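Side-chain contacts in alpha-L-rhamnosidase (Streptomyces avermitilis, PDB 3W5M), which releases terminal alpha-L-rhamnose from citrus flavonoid glycosides and gum arabic, and also binds L-rhamnose through a calcium-dependent carbohydrate-binding module: residues 130-135 and 206-211; 187-192 and 212-217; 346-351 and 665-670; 831-836 and 862-867; 855-860 and 871-876. One frame throughout, in Å; residues are numbered along the deposited sequence.

Interaction 1: 130-135 and 206-211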
# COMPACT_ATOMS: atom_id res chain seq x y z
N THR A 130 -13.96 -20.69 -11.46
CA THR A 130 -12.66 -20.08 -11.22
C THR A 130 -11.71 -20.21 -12.42
O THR A 130 -10.63 -19.63 -12.41
CB THR A 130 -11.95 -20.69 -10.01
OG1 THR A 130 -11.79 -22.11 -10.21
CG2 THR A 130 -12.73 -20.42 -8.74
N GLU A 131 -12.09 -21.01 -13.41
CA GLU A 131 -11.26 -21.11 -14.61
C GLU A 131 -12.00 -20.53 -15.80
O GLU A 131 -13.19 -20.77 -15.98
CB GLU A 131 -10.85 -22.55 -14.90
CG GLU A 131 -9.47 -22.89 -14.37
CD GLU A 131 -9.49 -23.20 -12.89
OE1 GLU A 131 -9.74 -24.37 -12.54
OE2 GLU A 131 -9.24 -22.26 -12.08
N ALA A 132 -11.28 -19.78 -16.62
CA ALA A 132 -11.82 -19.32 -17.88
C ALA A 132 -12.05 -20.54 -18.77
O ALA A 132 -11.34 -21.56 -18.61
CB ALA A 132 -10.85 -18.35 -18.55
N PRO A 133 -13.05 -20.46 -19.67
CA PRO A 133 -13.17 -21.42 -20.76
C PRO A 133 -11.77 -21.65 -21.33
O PRO A 133 -11.08 -20.68 -21.59
CB PRO A 133 -14.03 -20.66 -21.77
CG PRO A 133 -14.94 -19.83 -20.91
CD PRO A 133 -14.13 -19.45 -19.70
N SER A 134 -11.33 -22.90 -21.45
CA SER A 134 -9.94 -23.19 -21.79
C SER A 134 -9.73 -23.65 -23.24
O SER A 134 -10.67 -23.98 -23.95
CB SER A 134 -9.39 -24.27 -20.86
OG SER A 134 -9.69 -25.55 -21.37
N LEU A 135 -8.48 -23.70 -23.65
CA LEU A 135 -8.12 -24.04 -25.02
C LEU A 135 -7.85 -25.53 -25.20
O LEU A 135 -7.52 -25.99 -26.30
CB LEU A 135 -6.91 -23.22 -25.44
CG LEU A 135 -7.17 -21.71 -25.48
CD1 LEU A 135 -5.83 -21.03 -25.72
CD2 LEU A 135 -8.17 -21.38 -26.60
N PRO A 206 -4.43 -15.44 -24.08
CA PRO A 206 -5.71 -15.60 -24.78
C PRO A 206 -6.80 -14.69 -24.23
O PRO A 206 -6.87 -14.47 -23.03
CB PRO A 206 -6.09 -17.07 -24.50
CG PRO A 206 -4.82 -17.74 -24.15
CD PRO A 206 -3.91 -16.71 -23.55
N ALA A 207 -7.64 -14.18 -25.12
CA ALA A 207 -8.82 -13.40 -24.75
C ALA A 207 -10.03 -14.32 -24.69
O ALA A 207 -10.15 -15.29 -25.48
CB ALA A 207 -9.06 -12.29 -25.75
N VAL A 208 -10.94 -14.01 -23.76
CA VAL A 208 -12.23 -14.68 -23.69
C VAL A 208 -13.33 -13.63 -23.93
O VAL A 208 -13.37 -12.62 -23.24
CB VAL A 208 -12.44 -15.37 -22.32
CG1 VAL A 208 -13.81 -16.06 -22.27
CG2 VAL A 208 -11.36 -16.40 -22.09
N ILE A 209 -14.20 -13.88 -24.90
CA ILE A 209 -15.20 -12.90 -25.35
C ILE A 209 -16.58 -13.54 -25.28
O ILE A 209 -16.77 -14.65 -25.76
CB ILE A 209 -14.98 -12.46 -26.83
CG1 ILE A 209 -13.54 -11.99 -27.08
CG2 ILE A 209 -15.97 -11.35 -27.22
CD1 ILE A 209 -12.68 -13.03 -27.77
N ASP A 210 -17.55 -12.86 -24.67
CA ASP A 210 -18.93 -13.32 -24.76
C ASP A 210 -19.46 -13.00 -26.15
O ASP A 210 -19.38 -11.86 -26.57
CB ASP A 210 -19.82 -12.68 -23.68
CG ASP A 210 -21.21 -13.32 -23.61
OD1 ASP A 210 -21.96 -13.28 -24.62
OD2 ASP A 210 -21.57 -13.89 -22.55
N VAL A 211 -20.00 -14.00 -26.86
CA VAL A 211 -20.47 -13.84 -28.24
C VAL A 211 -21.93 -14.25 -28.42
O VAL A 211 -22.38 -14.51 -29.55
CB VAL A 211 -19.60 -14.63 -29.27
CG1 VAL A 211 -18.21 -14.01 -29.36
CG2 VAL A 211 -19.51 -16.11 -28.91
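Leu-135 lays its CD1 methyl against the ring of Pro-206, 3.8 Å from Pro-206 CG, with the two side chains crossing obliquely. This is the closest of three apolar touches between the loop 130-135 and the segment 206-211. The other two belong to Val-208, which gives one methyl to each of two successive loop residues. Its CG1, anti to the backbone N (chi1 180°), approaches the ring of Pro-133 at about a right angle and stops 4.2 Å from Pro-133 CG. The second branch, CG2 of Val-208, meets the methyl of Ala-132, 4.1 Å from Ala-132 CB. The touches are few, so the loop is draped over the segment through alternate residues, Pro-206 and Val-208, and is not paired with it as a neighbouring strand would be. Strand 207-210 is an outermost strand of a four-stranded antiparallel sheet in the CBM67 module, a beta-sandwich, and pairs through its backbone with strand 171-179. That same sheet backs the loop, since Pro-133 rests on Thr-173 of strand 171-179 and Leu-135 on Ile-237 of strand 235-244. Where helix 127-130 gives way to the loop, Thr-130 OG1 donates to Glu-131 OE2 at 3.2 Å, from well above the carboxylate plane, and Glu-131 is also salt-bridged to Arg-396. On the side of segment 206-211, the side chain of Pro-206 lies about 7 Å from that of Trp-203, a rhamnose-binding residue.

Interaction 2: 187-192 and 212-217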
# COMPACT_ATOMS: atom_id res chain seq x y z
N ASP A 187 -20.71 -14.30 -38.67
CA ASP A 187 -21.66 -13.91 -39.74
C ASP A 187 -21.36 -12.53 -40.34
O ASP A 187 -22.28 -11.78 -40.70
CB ASP A 187 -23.12 -14.01 -39.27
CG ASP A 187 -23.66 -15.47 -39.29
OD1 ASP A 187 -22.96 -16.42 -39.72
OD2 ASP A 187 -24.82 -15.66 -38.86
N GLY A 188 -20.07 -12.21 -40.44
CA GLY A 188 -19.62 -10.93 -40.99
C GLY A 188 -19.40 -9.82 -39.98
O GLY A 188 -18.88 -8.76 -40.33
N ALA A 189 -19.77 -10.02 -38.72
CA ALA A 189 -19.53 -8.95 -37.75
C ALA A 189 -18.31 -9.26 -36.88
O ALA A 189 -18.28 -10.30 -36.23
CB ALA A 189 -20.77 -8.76 -36.88
N GLU A 190 -17.31 -8.37 -36.87
CA GLU A 190 -16.11 -8.56 -36.04
C GLU A 190 -16.46 -8.60 -34.55
O GLU A 190 -17.23 -7.76 -34.07
CB GLU A 190 -15.07 -7.47 -36.32
CG GLU A 190 -13.75 -7.65 -35.61
CD GLU A 190 -12.73 -6.59 -36.00
OE1 GLU A 190 -12.10 -6.71 -37.08
OE2 GLU A 190 -12.57 -5.62 -35.22
N VAL A 191 -15.91 -9.55 -33.81
CA VAL A 191 -16.20 -9.66 -32.39
C VAL A 191 -14.97 -9.44 -31.50
O VAL A 191 -15.11 -9.21 -30.30
CB VAL A 191 -16.92 -10.97 -32.01
CG1 VAL A 191 -18.23 -11.10 -32.79
CG2 VAL A 191 -16.03 -12.20 -32.22
N ALA A 192 -13.77 -9.51 -32.09
CA ALA A 192 -12.52 -9.30 -31.36
C ALA A 192 -11.36 -9.20 -32.33
O ALA A 192 -11.40 -9.78 -33.41
CB ALA A 192 -12.27 -10.45 -30.39
N LEU A 212 -22.68 -14.32 -27.32
CA LEU A 212 -24.09 -14.70 -27.41
C LEU A 212 -24.87 -13.77 -28.37
O LEU A 212 -25.76 -14.25 -29.10
CB LEU A 212 -24.73 -14.75 -26.02
CG LEU A 212 -26.23 -15.11 -25.93
CD1 LEU A 212 -26.47 -16.55 -26.34
CD2 LEU A 212 -26.74 -14.87 -24.52
N ASP A 213 -24.53 -12.48 -28.38
CA ASP A 213 -25.19 -11.46 -29.25
C ASP A 213 -24.92 -11.61 -30.75
O ASP A 213 -25.49 -10.86 -31.55
CB ASP A 213 -24.83 -10.03 -28.80
CG ASP A 213 -23.31 -9.78 -28.82
OD1 ASP A 213 -22.55 -10.77 -28.76
OD2 ASP A 213 -22.87 -8.60 -28.87
N HIS A 214 -24.05 -12.55 -31.14
CA HIS A 214 -23.73 -12.79 -32.56
C HIS A 214 -23.94 -14.23 -33.04
O HIS A 214 -23.87 -14.47 -34.24
CB HIS A 214 -22.30 -12.35 -32.89
CG HIS A 214 -22.11 -10.87 -32.87
ND1 HIS A 214 -22.49 -10.06 -33.92
CD2 HIS A 214 -21.62 -10.05 -31.92
CE1 HIS A 214 -22.22 -8.80 -33.62
NE2 HIS A 214 -21.70 -8.77 -32.40
N VAL A 215 -24.22 -15.17 -32.14
CA VAL A 215 -24.49 -16.55 -32.56
C VAL A 215 -25.96 -16.93 -32.52
O VAL A 215 -26.76 -16.32 -31.80
CB VAL A 215 -23.68 -17.60 -31.77
CG1 VAL A 215 -22.18 -17.33 -31.90
CG2 VAL A 215 -24.12 -17.66 -30.33
N HIS A 216 -26.31 -17.95 -33.31
CA HIS A 216 -27.68 -18.43 -33.37
C HIS A 216 -27.69 -19.91 -33.71
O HIS A 216 -26.65 -20.50 -34.02
CB HIS A 216 -28.49 -17.62 -34.39
CG HIS A 216 -27.78 -17.42 -35.69
ND1 HIS A 216 -27.86 -18.32 -36.73
CD2 HIS A 216 -26.94 -16.44 -36.11
CE1 HIS A 216 -27.11 -17.90 -37.73
NE2 HIS A 216 -26.55 -16.76 -37.38
N SER A 217 -28.86 -20.52 -33.68
CA SER A 217 -28.95 -21.91 -34.04
C SER A 217 -28.73 -22.05 -35.54
O SER A 217 -28.89 -21.10 -36.29
CB SER A 217 -30.33 -22.45 -33.64
OG SER A 217 -31.30 -22.15 -34.63
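Asp-187 sends its OD2 to the imidazole NE2 of His-216 across a short hydrogen bond of 2.5 Å. The bond is nearly straight, 167° at the hydrogen, and OD2 lies in the ring plane at its edge, although carboxylate and ring are turned 45° against each other. OD1, the other carboxylate oxygen, accepts from the backbone N of Thr-221. The other ring nitrogen is engaged as well: His-216 ND1 donates to Ser-217 O at 3.0 Å. A phenylalanine in place of His-216 would probably leave Asp-187 OD2 without its mate and the ring free to turn. Two residues on, Ala-189 brings CB obliquely to His-214, 3.6 Å from His-214 CE1. Val-191 follows with a CH-pi contact: CG1, anti to the carbonyl carbon (chi1 -58°), sits over one face of the His-214 ring, 4.0 Å from its centroid. The first segment is thus the tip and returning strand of a beta-hairpin, in which Asp-187 and Gly-188 have the backbone angles of a type I' turn and Val-191 with Ala-192 forms a classic beta bulge opposite Val-184.

Interaction 3: 346-351 and 665-670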
# COMPACT_ATOMS: atom_id res chain seq x y z
N GLY A 346 -5.08 -8.48 3.01
CA GLY A 346 -3.87 -7.68 2.75
C GLY A 346 -2.78 -8.56 2.14
O GLY A 346 -2.99 -9.75 1.96
N TRP A 347 -1.62 -7.95 1.84
CA TRP A 347 -0.55 -8.61 1.11
C TRP A 347 0.59 -8.97 2.06
O TRP A 347 1.17 -8.10 2.72
CB TRP A 347 0.02 -7.64 0.07
CG TRP A 347 1.01 -8.23 -0.89
CD1 TRP A 347 1.35 -9.54 -1.05
CD2 TRP A 347 1.71 -7.50 -1.91
NE1 TRP A 347 2.25 -9.68 -2.08
CE2 TRP A 347 2.51 -8.44 -2.61
CE3 TRP A 347 1.80 -6.14 -2.24
CZ2 TRP A 347 3.35 -8.06 -3.67
CZ3 TRP A 347 2.60 -5.77 -3.30
CH2 TRP A 347 3.38 -6.72 -4.00
N THR A 348 0.84 -10.27 2.15
CA THR A 348 2.05 -10.81 2.77
C THR A 348 2.66 -11.84 1.81
O THR A 348 2.03 -12.21 0.80
CB THR A 348 1.77 -11.46 4.14
OG1 THR A 348 0.69 -12.40 4.03
CG2 THR A 348 1.44 -10.37 5.21
N ASP A 349 3.88 -12.32 2.10
CA ASP A 349 4.34 -13.47 1.33
C ASP A 349 3.54 -14.71 1.77
O ASP A 349 3.86 -15.35 2.80
CB ASP A 349 5.87 -13.70 1.49
CG ASP A 349 6.36 -15.00 0.81
OD1 ASP A 349 5.57 -15.77 0.23
OD2 ASP A 349 7.58 -15.27 0.89
N TYR A 350 2.52 -15.07 0.99
CA TYR A 350 1.56 -16.10 1.40
C TYR A 350 2.15 -17.50 1.62
O TYR A 350 1.51 -18.36 2.22
CB TYR A 350 0.40 -16.18 0.42
CG TYR A 350 -0.32 -14.86 0.26
CD1 TYR A 350 -1.12 -14.33 1.28
CD2 TYR A 350 -0.19 -14.11 -0.93
CE1 TYR A 350 -1.78 -13.10 1.11
CE2 TYR A 350 -0.83 -12.90 -1.09
CZ TYR A 350 -1.65 -12.41 -0.08
OH TYR A 350 -2.28 -11.19 -0.28
N ARG A 351 3.34 -17.74 1.10
CA ARG A 351 4.04 -19.00 1.37
C ARG A 351 4.48 -19.03 2.84
O ARG A 351 4.48 -20.08 3.47
CB ARG A 351 5.28 -19.11 0.49
CG ARG A 351 5.01 -19.24 -1.01
CD ARG A 351 6.23 -18.87 -1.84
NE ARG A 351 6.47 -17.42 -1.93
CZ ARG A 351 7.48 -16.86 -2.60
NH1 ARG A 351 8.35 -17.63 -3.25
NH2 ARG A 351 7.62 -15.53 -2.62
N LEU A 665 8.22 -4.52 8.09
CA LEU A 665 9.58 -5.05 8.38
C LEU A 665 9.57 -6.56 8.55
O LEU A 665 10.57 -7.23 8.27
CB LEU A 665 10.17 -4.37 9.61
CG LEU A 665 10.57 -2.92 9.42
CD1 LEU A 665 10.72 -2.25 10.80
CD2 LEU A 665 11.86 -2.84 8.60
N VAL A 666 8.45 -7.14 9.02
CA VAL A 666 8.30 -8.56 8.97
C VAL A 666 8.34 -9.07 7.52
O VAL A 666 8.99 -10.10 7.25
CB VAL A 666 6.98 -9.04 9.64
CG1 VAL A 666 6.85 -10.56 9.50
CG2 VAL A 666 7.04 -8.66 11.11
N ASP A 667 7.68 -8.35 6.61
CA ASP A 667 7.71 -8.72 5.18
C ASP A 667 9.15 -8.63 4.65
O ASP A 667 9.61 -9.51 3.92
CB ASP A 667 6.86 -7.80 4.31
CG ASP A 667 5.36 -7.86 4.63
OD1 ASP A 667 4.84 -8.95 4.99
OD2 ASP A 667 4.72 -6.78 4.47
N LEU A 668 9.84 -7.57 5.03
CA LEU A 668 11.21 -7.37 4.53
C LEU A 668 12.13 -8.50 4.99
O LEU A 668 12.88 -9.06 4.18
CB LEU A 668 11.74 -6.03 4.98
CG LEU A 668 13.15 -5.69 4.46
CD1 LEU A 668 13.15 -5.48 2.95
CD2 LEU A 668 13.64 -4.46 5.20
N ARG A 669 12.09 -8.82 6.28
CA ARG A 669 12.82 -9.98 6.80
C ARG A 669 12.40 -11.31 6.23
O ARG A 669 13.24 -12.19 6.04
CB ARG A 669 12.84 -10.02 8.33
CG ARG A 669 13.70 -8.90 8.91
CD ARG A 669 13.84 -8.95 10.42
NE ARG A 669 12.53 -8.82 11.09
CZ ARG A 669 12.03 -7.67 11.52
NH1 ARG A 669 12.69 -6.52 11.38
NH2 ARG A 669 10.86 -7.68 12.15
N ASP A 670 11.13 -11.48 5.88
CA ASP A 670 10.67 -12.72 5.23
C ASP A 670 11.34 -12.85 3.86
O ASP A 670 11.45 -13.97 3.35
CB ASP A 670 9.16 -12.69 4.92
CG ASP A 670 8.28 -13.12 6.07
OD1 ASP A 670 8.78 -13.69 7.08
OD2 ASP A 670 7.05 -12.90 5.97
O HOH W 1 5.58 -11.46 4.13
O HOH W 2 9.77 -13.88 0.99
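One water molecule is gripped by three groups from the two segments: it accepts from the backbone N of Asp-349 at 2.8 Å and donates to Asp-667 OD1 and to Asp-670 OD2, each also at 2.8 Å. The aspartates stand one turn apart on helix 658-671, so the water bridges both of them to the backbone of loop 346-351. A second water donates to Asp-349 OD2 at 2.6 Å and, weakly, to Asp-670 O. Direct touching is slight. Thr-348 meets Asp-667 at about a right angle, its CG2 methyl 3.7 Å from Asp-667 OD1, while its hydroxyl bonds instead to Arg-353 O. The loop is braced from within. Asp-349 forms an Asx turn, its OD1 accepting from Arg-351 N and, on the opposite face of the carboxylate plane, from Arg-351 NE in a salt bridge of 2.9 Å. Tyr-350 OH donates to Gly-346 O, and the ring lies with Thr-348 O above its centre. Trp-347, stacked on Trp-380, has its side chain about 8 Å from that of Asp-630, which binds rhamnose in the catalytic (alpha/alpha)6-barrel. Lys-663 forms a salt bridge with Asp-667 OD2 and also bonds to Trp-347 O, while Arg-353 pairs with Asp-670 OD2. Three carboxylates thus gather where loop and helix meet, Asp-349 OD2 standing 5.6 Å from Asp-670 OD2, and their charges are probably balanced by these basic partners, with the waters donating where acceptors would otherwise face each other.

Interaction 4: 831-836 and 862-867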
# COMPACT_ATOMS: atom_id res chain seq x y z
N ALA A 831 34.26 23.36 5.11
CA ALA A 831 34.60 23.39 3.69
C ALA A 831 33.58 22.63 2.84
O ALA A 831 33.14 23.14 1.79
CB ALA A 831 36.00 22.84 3.44
N ALA A 832 33.20 21.43 3.29
CA ALA A 832 32.22 20.62 2.57
C ALA A 832 30.87 21.30 2.50
O ALA A 832 30.23 21.32 1.44
CB ALA A 832 32.13 19.20 3.13
N ALA A 833 30.46 21.92 3.61
CA ALA A 833 29.19 22.63 3.64
C ALA A 833 29.22 23.93 2.82
O ALA A 833 28.21 24.29 2.17
CB ALA A 833 28.76 22.91 5.08
N ASP A 834 30.35 24.65 2.85
CA ASP A 834 30.55 25.85 2.03
C ASP A 834 30.38 25.52 0.54
O ASP A 834 29.74 26.29 -0.20
CB ASP A 834 31.96 26.44 2.26
CG ASP A 834 32.06 27.32 3.54
OD1 ASP A 834 31.02 27.75 4.10
OD2 ASP A 834 33.22 27.60 3.97
N ARG A 835 30.98 24.41 0.12
CA ARG A 835 30.92 23.89 -1.24
C ARG A 835 29.48 23.50 -1.66
O ARG A 835 29.11 23.66 -2.82
CB ARG A 835 31.87 22.70 -1.40
CG ARG A 835 32.00 22.14 -2.80
CD ARG A 835 32.27 23.25 -3.82
NE ARG A 835 32.38 22.78 -5.20
CZ ARG A 835 32.25 23.57 -6.26
NH1 ARG A 835 32.00 24.86 -6.11
NH2 ARG A 835 32.35 23.07 -7.48
N LEU A 836 28.70 22.98 -0.71
CA LEU A 836 27.31 22.62 -0.96
C LEU A 836 26.51 23.86 -1.28
O LEU A 836 25.77 23.90 -2.28
CB LEU A 836 26.71 21.92 0.27
CG LEU A 836 25.22 21.58 0.23
CD1 LEU A 836 24.87 20.62 -0.93
CD2 LEU A 836 24.84 21.00 1.59
N THR A 862 20.71 23.11 7.73
CA THR A 862 20.45 23.66 9.05
C THR A 862 21.55 23.29 10.04
O THR A 862 21.93 24.12 10.88
CB THR A 862 19.08 23.21 9.61
OG1 THR A 862 18.04 24.02 9.05
CG2 THR A 862 19.04 23.39 11.14
N ASP A 863 22.06 22.06 9.94
CA ASP A 863 23.08 21.58 10.89
C ASP A 863 24.36 22.39 10.77
O ASP A 863 25.07 22.57 11.75
CB ASP A 863 23.47 20.14 10.61
CG ASP A 863 22.44 19.14 11.09
OD1 ASP A 863 21.53 19.49 11.90
OD2 ASP A 863 22.55 17.98 10.65
N THR A 864 24.65 22.83 9.55
CA THR A 864 25.92 23.50 9.26
C THR A 864 25.77 25.02 9.30
O THR A 864 26.66 25.74 8.86
CB THR A 864 26.48 23.03 7.91
OG1 THR A 864 25.47 23.16 6.89
CG2 THR A 864 26.93 21.58 7.97
N GLY A 865 24.64 25.51 9.80
CA GLY A 865 24.43 26.95 10.00
C GLY A 865 23.88 27.72 8.81
O GLY A 865 24.05 28.95 8.71
N HIS A 866 23.19 27.01 7.92
CA HIS A 866 22.58 27.62 6.74
C HIS A 866 21.07 27.44 6.63
O HIS A 866 20.57 27.13 5.55
CB HIS A 866 23.25 27.08 5.49
CG HIS A 866 24.73 27.26 5.47
ND1 HIS A 866 25.33 28.50 5.36
CD2 HIS A 866 25.74 26.36 5.52
CE1 HIS A 866 26.64 28.36 5.35
NE2 HIS A 866 26.92 27.07 5.44
N THR A 867 20.36 27.65 7.74
CA THR A 867 18.90 27.64 7.77
C THR A 867 18.31 28.64 6.77
O THR A 867 17.30 28.34 6.13
CB THR A 867 18.35 27.88 9.19
OG1 THR A 867 18.67 26.74 9.99
CG2 THR A 867 16.81 28.03 9.19
O HOH W 3 29.56 26.57 5.97
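A Schellman motif ends helix 854-863, and the residues around it, Thr-864 and His-866, are those that meet helix 829-842. Gly-865, with positive phi, is the C-prime residue; its N bonds to Thr-862 O at 3.2 Å, and His-866 N reaches back to Leu-861 O. The reversal sets Thr-864 and His-866 against the same flank of segment 831-836. Ala-833 makes the closest touch: its CB packs 3.6 Å from Thr-864 CB and 3.7 Å from Thr-864 CG2, so its methyl rests against the branch point of the threonine and its CG2 arm. That arm is put there by a chi1 of 51°, which holds CG2 anti to the carbonyl carbon and tucks OG1 between the backbone N and the carbonyl carbon, where it bonds to Val-860 O in the helix just ended. The second link is polar and indirect. Asp-834 OD1 and His-866 NE2 are 4.4 Å apart, too far for a direct bond, and a water spans the gap: it donates to Asp-834 OD1 at 2.6 Å and lies 2.7 Å from His-866 NE2, at the edge of the imidazole and in its plane. Across the turn, the hydroxyls of Thr-862 and Thr-867 are hydrogen-bonded, OG1 to OG1, at 2.9 Å, tying the end of one helix to the start of the next. His-866 occupies the N-cap position of helix 867-875. Around the site, Ala-833 also touches Leu-819 of helix 812-820, Leu-836 packs on Val-860 and Leu-861, and Thr-862 OG1 bonds to Trp-925 of helix 923-929.

Interaction 5: 855-860 and 871-876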
# COMPACT_ATOMS: atom_id res chain seq x y z
N PRO A 855 16.02 13.92 1.24
CA PRO A 855 15.54 13.89 2.63
C PRO A 855 16.54 14.48 3.62
O PRO A 855 16.13 14.94 4.68
CB PRO A 855 15.35 12.39 2.90
CG PRO A 855 16.25 11.70 1.97
CD PRO A 855 16.29 12.56 0.74
N ARG A 856 17.82 14.47 3.26
CA ARG A 856 18.89 14.95 4.15
C ARG A 856 19.36 16.38 3.85
O ARG A 856 20.15 16.95 4.60
CB ARG A 856 20.07 13.95 4.12
CG ARG A 856 19.70 12.52 4.51
CD ARG A 856 20.81 11.49 4.29
NE ARG A 856 20.42 10.15 4.76
CZ ARG A 856 20.62 9.68 5.99
NH1 ARG A 856 21.22 10.41 6.92
NH2 ARG A 856 20.20 8.45 6.31
N LEU A 857 18.85 16.97 2.77
CA LEU A 857 19.39 18.27 2.30
C LEU A 857 19.08 19.45 3.24
O LEU A 857 19.99 20.16 3.68
CB LEU A 857 18.89 18.57 0.86
CG LEU A 857 19.13 19.94 0.20
CD1 LEU A 857 20.60 20.13 -0.13
CD2 LEU A 857 18.29 20.09 -1.06
N LEU A 858 17.81 19.68 3.54
CA LEU A 858 17.48 20.81 4.40
C LEU A 858 18.03 20.60 5.82
O LEU A 858 18.54 21.56 6.42
CB LEU A 858 15.97 21.16 4.38
CG LEU A 858 15.29 21.65 3.08
CD1 LEU A 858 13.98 22.36 3.38
CD2 LEU A 858 16.19 22.58 2.26
N PRO A 859 17.95 19.35 6.36
CA PRO A 859 18.59 19.10 7.67
C PRO A 859 20.12 19.40 7.72
O PRO A 859 20.59 20.06 8.65
CB PRO A 859 18.32 17.61 7.91
CG PRO A 859 17.02 17.38 7.21
CD PRO A 859 17.16 18.19 5.92
N VAL A 860 20.87 18.94 6.72
CA VAL A 860 22.32 19.23 6.62
C VAL A 860 22.58 20.74 6.53
O VAL A 860 23.47 21.27 7.23
CB VAL A 860 22.95 18.47 5.46
CG1 VAL A 860 24.26 19.10 5.02
CG2 VAL A 860 23.16 17.01 5.84
N TYR A 871 15.58 27.78 3.89
CA TYR A 871 14.33 28.49 3.62
C TYR A 871 14.24 28.92 2.16
O TYR A 871 13.16 28.91 1.59
CB TYR A 871 14.16 29.68 4.55
CG TYR A 871 13.43 29.35 5.84
CD1 TYR A 871 12.03 29.17 5.84
CD2 TYR A 871 14.12 29.24 7.06
CE1 TYR A 871 11.36 28.88 7.01
CE2 TYR A 871 13.44 28.95 8.24
CZ TYR A 871 12.07 28.77 8.20
OH TYR A 871 11.38 28.51 9.34
N ARG A 872 15.38 29.29 1.58
CA ARG A 872 15.40 29.76 0.19
C ARG A 872 14.93 28.64 -0.73
O ARG A 872 14.05 28.85 -1.58
CB ARG A 872 16.81 30.23 -0.20
CG ARG A 872 16.89 30.97 -1.53
CD ARG A 872 16.38 32.41 -1.46
NE ARG A 872 16.78 33.18 -2.64
CZ ARG A 872 17.92 33.87 -2.75
NH1 ARG A 872 18.79 33.90 -1.75
NH2 ARG A 872 18.19 34.53 -3.87
N LEU A 873 15.50 27.46 -0.53
CA LEU A 873 15.06 26.25 -1.22
C LEU A 873 13.61 25.92 -0.94
O LEU A 873 12.87 25.55 -1.85
CB LEU A 873 15.95 25.06 -0.86
CG LEU A 873 17.40 25.20 -1.29
CD1 LEU A 873 18.12 23.93 -0.94
CD2 LEU A 873 17.49 25.48 -2.78
N LEU A 874 13.20 26.06 0.32
CA LEU A 874 11.85 25.69 0.72
C LEU A 874 10.78 26.55 0.03
O LEU A 874 9.77 26.02 -0.43
CB LEU A 874 11.67 25.73 2.25
CG LEU A 874 10.32 25.20 2.74
CD1 LEU A 874 10.27 23.68 2.66
CD2 LEU A 874 10.03 25.67 4.17
N HIS A 875 11.03 27.86 -0.05
CA HIS A 875 10.06 28.82 -0.59
C HIS A 875 10.18 29.01 -2.10
O HIS A 875 9.36 29.73 -2.70
CB HIS A 875 10.22 30.18 0.09
CG HIS A 875 9.74 30.21 1.50
ND1 HIS A 875 8.46 29.84 1.86
CD2 HIS A 875 10.36 30.57 2.64
CE1 HIS A 875 8.32 29.97 3.17
NE2 HIS A 875 9.46 30.42 3.66
N GLN A 876 11.19 28.38 -2.69
CA GLN A 876 11.44 28.44 -4.13
C GLN A 876 10.20 27.98 -4.92
O GLN A 876 9.61 26.95 -4.60
CB GLN A 876 12.64 27.57 -4.45
CG GLN A 876 13.09 27.51 -5.90
CD GLN A 876 13.48 28.87 -6.48
OE1 GLN A 876 12.62 29.64 -6.92
NE2 GLN A 876 14.79 29.15 -6.52
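Leucines alone make this buried packing contact between two consecutive helices, 854-863 and 867-875, with Leu-857 and Leu-858 on one side facing Leu-873 and Leu-874 on the other. The short axes come within 10.6 Å, the N-to-C directions of the two short helical segments make 137°, a steeply inclined pairing, and leucine methyls meet between them. Leu-873 CD1 is shared by neighbours: Leu-857 CD2 lies 3.8 Å from it and Leu-858 CD2 lies 4.0 Å from it. The first of these side chains crosses Leu-873 at about a right angle, the second at a slant. Leu-858 splits its two branches between partners, since CD2 also comes 4.0 Å from Leu-873 CB, while CD1 turns to Leu-874, at 4.0 Å from Leu-874 CD1. Different first torsions let adjacent residues converge in this way: Leu-857 carries CG anti to its own N (chi1 172°), whereas Leu-858 holds CG beside the N (chi1 -64°). The two helices follow each other in the (alpha/alpha)6-barrel domain, joined by a connection of only a few residues. The first helix is kinked at Pro-859, whose N makes no bond to the preceding turn. Beyond these two helices, Trp-925 of helix 923-929 touches both Leu-858 and Leu-874. On the flank of Leu-857 and Leu-873, both residues rest on Ile-840 of helix 829-842, and Leu-857 also meets Val-816 of helix 812-820.

The five contacts follow the chain from the rhamnose-binding module to the catalytic barrel. Interactions 1 and 2 interleave along the sequence, and their centres lie about 16 Å apart; Ile-209 packs on Ala-192, and Val-211 on Val-191, so the facing sheets of the CBM67 sandwich are joined between them. Interaction 3, about 32 Å from interaction 1 centre to centre, comes next and links two family regions, the loop before strand 353-360 and a barrel helix. Interactions 4 and 5 also interleave, share helix 854-863, and have centres about 11 Å apart, touching through Leu-836 and Val-860. With about 63 Å between the centres of interactions 1 and 4, the rhamnose-binding module lies far from this helix packing in the barrel domain.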